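Local atomic coordinates of aspartate--tRNA(Asp/Asn) ligase (Thermus thermophilus, PDB entry 1N9W), a protein that attaches L-aspartate, activated by ATP as Asp-AMP, to both tRNA(Asp) and tRNA(Asn) with similar efficiency. Residues 21-26 against 35-40. Numbering follows the deposited sequence.
Sequences FLHWRR and LLRDRS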
ATOM      1  N   PHE B  21     -18.522 -20.512  -3.893  1.00 20.58           N
ATOM      2  CA  PHE B  21     -19.376 -20.855  -2.754  1.00 20.66           C
ATOM      3  C   PHE B  21     -20.830 -20.947  -3.166  1.00 20.43           C
ATOM      4  O   PHE B  21     -21.291 -20.182  -4.013  1.00 21.25           O
ATOM      5  CB  PHE B  21     -19.271 -19.802  -1.648  1.00 19.83           C
ATOM      6  CG  PHE B  21     -17.881 -19.597  -1.136  1.00 20.50           C
ATOM      7  CD1 PHE B  21     -16.998 -18.749  -1.800  1.00 20.32           C
ATOM      8  CD2 PHE B  21     -17.444 -20.269   0.001  1.00 19.04           C
ATOM      9  CE1 PHE B  21     -15.708 -18.569  -1.333  1.00 21.15           C
ATOM     10  CE2 PHE B  21     -16.150 -20.093   0.473  1.00 18.70           C
ATOM     11  CZ  PHE B  21     -15.275 -19.245  -0.191  1.00 18.84           C
ATOM     12  N   LEU B  22     -21.562 -21.867  -2.549  1.00 20.32           N
ATOM     13  CA  LEU B  22     -22.976 -22.030  -2.861  1.00 22.38           C
ATOM     14  C   LEU B  22     -23.790 -20.823  -2.356  1.00 23.89           C
ATOM     15  O   LEU B  22     -24.083 -20.717  -1.165  1.00 24.69           O
ATOM     16  CB  LEU B  22     -23.480 -23.327  -2.224  1.00 19.92           C
ATOM     17  CG  LEU B  22     -24.931 -23.768  -2.466  1.00 21.68           C
ATOM     18  CD1 LEU B  22     -25.219 -23.914  -3.959  1.00 18.94           C
ATOM     19  CD2 LEU B  22     -25.144 -25.095  -1.741  1.00 20.17           C
ATOM     20  N   HIS B  23     -24.155 -19.924  -3.265  1.00 24.69           N
ATOM     21  CA  HIS B  23     -24.925 -18.733  -2.903  1.00 26.57           C
ATOM     22  C   HIS B  23     -26.313 -19.174  -2.405  1.00 26.90           C
ATOM     23  O   HIS B  23     -26.753 -18.744  -1.345  1.00 26.82           O
ATOM     24  CB  HIS B  23     -25.051 -17.798  -4.109  1.00 27.21           C
ATOM     25  CG  HIS B  23     -25.323 -16.373  -3.745  1.00 30.06           C
ATOM     26  ND1 HIS B  23     -24.388 -15.570  -3.130  1.00 32.16           N
ATOM     27  CD2 HIS B  23     -26.433 -15.613  -3.896  1.00 31.14           C
ATOM     28  CE1 HIS B  23     -24.913 -14.377  -2.914  1.00 32.27           C
ATOM     29  NE2 HIS B  23     -26.153 -14.378  -3.367  1.00 32.08           N
ATOM     30  N   TRP B  24     -27.000 -20.008  -3.187  1.00 29.01           N
ATOM     31  CA  TRP B  24     -28.292 -20.575  -2.801  1.00 29.97           C
ATOM     32  C   TRP B  24     -28.572 -21.832  -3.603  1.00 29.09           C
ATOM     33  O   TRP B  24     -27.852 -22.164  -4.553  1.00 25.80           O
ATOM     34  CB  TRP B  24     -29.482 -19.591  -2.919  1.00 35.98           C
ATOM     35  CG  TRP B  24     -29.730 -18.964  -4.257  1.00 43.90           C
ATOM     36  CD1 TRP B  24     -29.574 -17.645  -4.571  1.00 46.84           C
ATOM     37  CD2 TRP B  24     -30.171 -19.613  -5.462  1.00 46.91           C
ATOM     38  NE1 TRP B  24     -29.887 -17.427  -5.893  1.00 50.28           N
ATOM     39  CE2 TRP B  24     -30.256 -18.616  -6.463  1.00 50.37           C
ATOM     40  CE3 TRP B  24     -30.503 -20.931  -5.790  1.00 47.63           C
ATOM     41  CZ2 TRP B  24     -30.651 -18.904  -7.774  1.00 50.85           C
ATOM     42  CZ3 TRP B  24     -30.899 -21.215  -7.099  1.00 49.72           C
ATOM     43  CH2 TRP B  24     -30.971 -20.204  -8.072  1.00 50.72           C
ATOM     44  N   ARG B  25     -29.623 -22.536  -3.203  1.00 27.03           N
ATOM     45  CA  ARG B  25     -30.009 -23.778  -3.847  1.00 28.60           C
ATOM     46  C   ARG B  25     -31.531 -23.882  -3.908  1.00 29.06           C
ATOM     47  O   ARG B  25     -32.243 -23.288  -3.102  1.00 28.83           O
ATOM     48  CB  ARG B  25     -29.434 -24.957  -3.041  1.00 28.91           C
ATOM     49  CG  ARG B  25     -29.905 -24.966  -1.575  1.00 28.64           C
ATOM     50  CD  ARG B  25     -29.273 -26.044  -0.686  1.00 27.71           C
ATOM     51  NE  ARG B  25     -29.976 -26.098   0.599  1.00 28.91           N
ATOM     52  CZ  ARG B  25     -29.798 -27.022   1.542  1.00 28.10           C
ATOM     53  NH1 ARG B  25     -28.921 -28.006   1.379  1.00 27.38           N
ATOM     54  NH2 ARG B  25     -30.520 -26.962   2.655  1.00 29.96           N
ATOM     55  N   ARG B  26     -32.009 -24.629  -4.893  1.00 28.85           N
ATOM     56  CA  ARG B  26     -33.430 -24.891  -5.091  1.00 29.64           C
ATOM     57  C   ARG B  26     -33.371 -26.361  -5.454  1.00 28.41           C
ATOM     58  O   ARG B  26     -32.936 -26.718  -6.548  1.00 26.60           O
ATOM     59  CB  ARG B  26     -33.967 -24.101  -6.267  1.00 33.22           C
ATOM     60  CG  ARG B  26     -33.585 -22.649  -6.229  1.00 40.22           C
ATOM     61  CD  ARG B  26     -34.581 -21.842  -5.445  1.00 45.13           C
ATOM     62  NE  ARG B  26     -34.250 -20.415  -5.441  1.00 49.24           N
ATOM     63  CZ  ARG B  26     -33.446 -19.838  -4.553  1.00 51.96           C
ATOM     64  NH1 ARG B  26     -32.879 -20.562  -3.593  1.00 53.39           N
ATOM     65  NH2 ARG B  26     -33.232 -18.533  -4.608  1.00 52.24           N
ATOM     66  N   LEU B  35     -26.715 -21.750  -7.272  1.00 25.21           N
ATOM     67  CA  LEU B  35     -26.196 -20.474  -7.698  1.00 25.34           C
ATOM     68  C   LEU B  35     -24.803 -20.490  -7.085  1.00 23.47           C
ATOM     69  O   LEU B  35     -24.675 -20.556  -5.865  1.00 23.05           O
ATOM     70  CB  LEU B  35     -27.023 -19.340  -7.106  1.00 27.05           C
ATOM     71  CG  LEU B  35     -26.851 -18.055  -7.890  1.00 32.34           C
ATOM     72  CD1 LEU B  35     -27.663 -18.146  -9.180  1.00 31.80           C
ATOM     73  CD2 LEU B  35     -27.298 -16.863  -7.049  1.00 33.50           C
ATOM     74  N   LEU B  36     -23.768 -20.484  -7.920  1.00 20.90           N
ATOM     75  CA  LEU B  36     -22.393 -20.511  -7.428  1.00 19.96           C
ATOM     76  C   LEU B  36     -21.783 -19.144  -7.607  1.00 19.16           C
ATOM     77  O   LEU B  36     -21.934 -18.539  -8.668  1.00 21.10           O
ATOM     78  CB  LEU B  36     -21.552 -21.541  -8.206  1.00 17.80           C
ATOM     79  CG  LEU B  36     -20.077 -21.716  -7.807  1.00 18.63           C
ATOM     80  CD1 LEU B  36     -19.593 -23.139  -8.153  1.00 18.17           C
ATOM     81  CD2 LEU B  36     -19.205 -20.668  -8.498  1.00 19.31           C
ATOM     82  N   ARG B  37     -21.110 -18.623  -6.589  1.00 20.86           N
ATOM     83  CA  ARG B  37     -20.484 -17.327  -6.803  1.00 20.60           C
ATOM     84  C   ARG B  37     -19.003 -17.335  -6.495  1.00 19.46           C
ATOM     85  O   ARG B  37     -18.562 -17.900  -5.492  1.00 19.13           O
ATOM     86  CB  ARG B  37     -21.158 -16.221  -5.988  1.00 21.97           C
ATOM     87  CG  ARG B  37     -20.858 -16.282  -4.545  1.00 20.90           C
ATOM     88  CD  ARG B  37     -20.860 -14.948  -3.797  1.00 21.33           C
ATOM     89  NE  ARG B  37     -20.203 -15.357  -2.549  1.00 20.90           N
ATOM     90  CZ  ARG B  37     -20.826 -15.897  -1.508  1.00 18.08           C
ATOM     91  NH1 ARG B  37     -22.151 -16.045  -1.498  1.00 14.85           N
ATOM     92  NH2 ARG B  37     -20.100 -16.455  -0.559  1.00 18.78           N
ATOM     93  N   ASP B  38     -18.228 -16.734  -7.384  1.00 19.73           N
ATOM     94  CA  ASP B  38     -16.813 -16.653  -7.122  1.00 18.97           C
ATOM     95  C   ASP B  38     -16.486 -15.162  -6.974  1.00 19.01           C
ATOM     96  O   ASP B  38     -17.407 -14.343  -6.881  1.00 19.33           O
ATOM     97  CB  ASP B  38     -15.966 -17.404  -8.194  1.00 17.20           C
ATOM     98  CG  ASP B  38     -16.173 -16.898  -9.609  1.00 17.65           C
ATOM     99  OD1 ASP B  38     -16.528 -15.712  -9.768  1.00 15.46           O
ATOM    100  OD2 ASP B  38     -15.931 -17.679 -10.569  1.00 15.84           O
ATOM    101  N   ARG B  39     -15.207 -14.815  -6.905  1.00 17.99           N
ATOM    102  CA  ARG B  39     -14.833 -13.427  -6.718  1.00 20.12           C
ATOM    103  C   ARG B  39     -15.282 -12.521  -7.853  1.00 20.25           C
ATOM    104  O   ARG B  39     -15.271 -11.299  -7.720  1.00 21.06           O
ATOM    105  CB  ARG B  39     -13.313 -13.303  -6.501  1.00 18.76           C
ATOM    106  CG  ARG B  39     -12.433 -13.861  -7.627  1.00 21.49           C
ATOM    107  CD  ARG B  39     -10.949 -13.736  -7.265  1.00 21.77           C
ATOM    108  NE  ARG B  39     -10.061 -13.999  -8.382  1.00 25.24           N
ATOM    109  CZ  ARG B  39      -9.627 -15.202  -8.736  1.00 26.50           C
ATOM    110  NH1 ARG B  39     -10.000 -16.274  -8.053  1.00 27.05           N
ATOM    111  NH2 ARG B  39      -8.823 -15.329  -9.781  1.00 26.59           N
ATOM    112  N   SER B  40     -15.700 -13.117  -8.965  1.00 20.25           N
ATOM    113  CA  SER B  40     -16.121 -12.321 -10.131  1.00 22.15           C
ATOM    114  C   SER B  40     -17.625 -12.299 -10.393  1.00 22.34           C
ATOM    115  O   SER B  40     -18.076 -11.605 -11.299  1.00 23.10           O
ATOM    116  CB  SER B  40     -15.410 -12.809 -11.397  1.00 19.25           C
ATOM    117  OG  SER B  40     -15.941 -14.052 -11.816  1.00 20.05           O
TER
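F21 and R37 form an antiparallel hydrogen-bonded pair: F21 N gives to R37 O at 3.1 Å, and R37 N returns the bond to F21 O. F21 CB lies against one face of the R37 guanidinium, whose plane is only 17° from that of the phenyl ring. L22 faces L36 as a non-hydrogen-bonded pair, both side chains on the other side of the sheet. At H23 the pairing slips, and the segment illustrates how a classic beta bulge works: H23 and W24 together face L35, H23 N giving to L35 O (2.7 Å) and L35 N to W24 O (3.0 Å). At the bulge the CB of H23 points toward strand 31-38, and the imidazole ND1 accepts from R37 NH1 at 2.8 Å; ring and guanidinium stand 80° apart, NH1 coming in at the ring edge, somewhat out of the imidazole plane, while ND1 lies in the guanidinium plane. R37 NH2 forms a salt bridge with E56, so both ends of the guanidinium are held. W24 CG sits between its backbone N and carbonyl carbon (chi1 57°), which lays one indole face against L35, whose CB sits 3.5 Å from the five-membered ring centroid in a CH-pi contact. R26, a tRNA-interacting residue, lays NH2 over the opposite indole face. This bulged hairpin of strands 15-28 and 31-38 belongs to the OB-fold anticodon-binding domain; strand 58-67 pairs with the first strand and strand 41-47 with the second, while F223 of the second subunit meets the F21 ring edge-to-face.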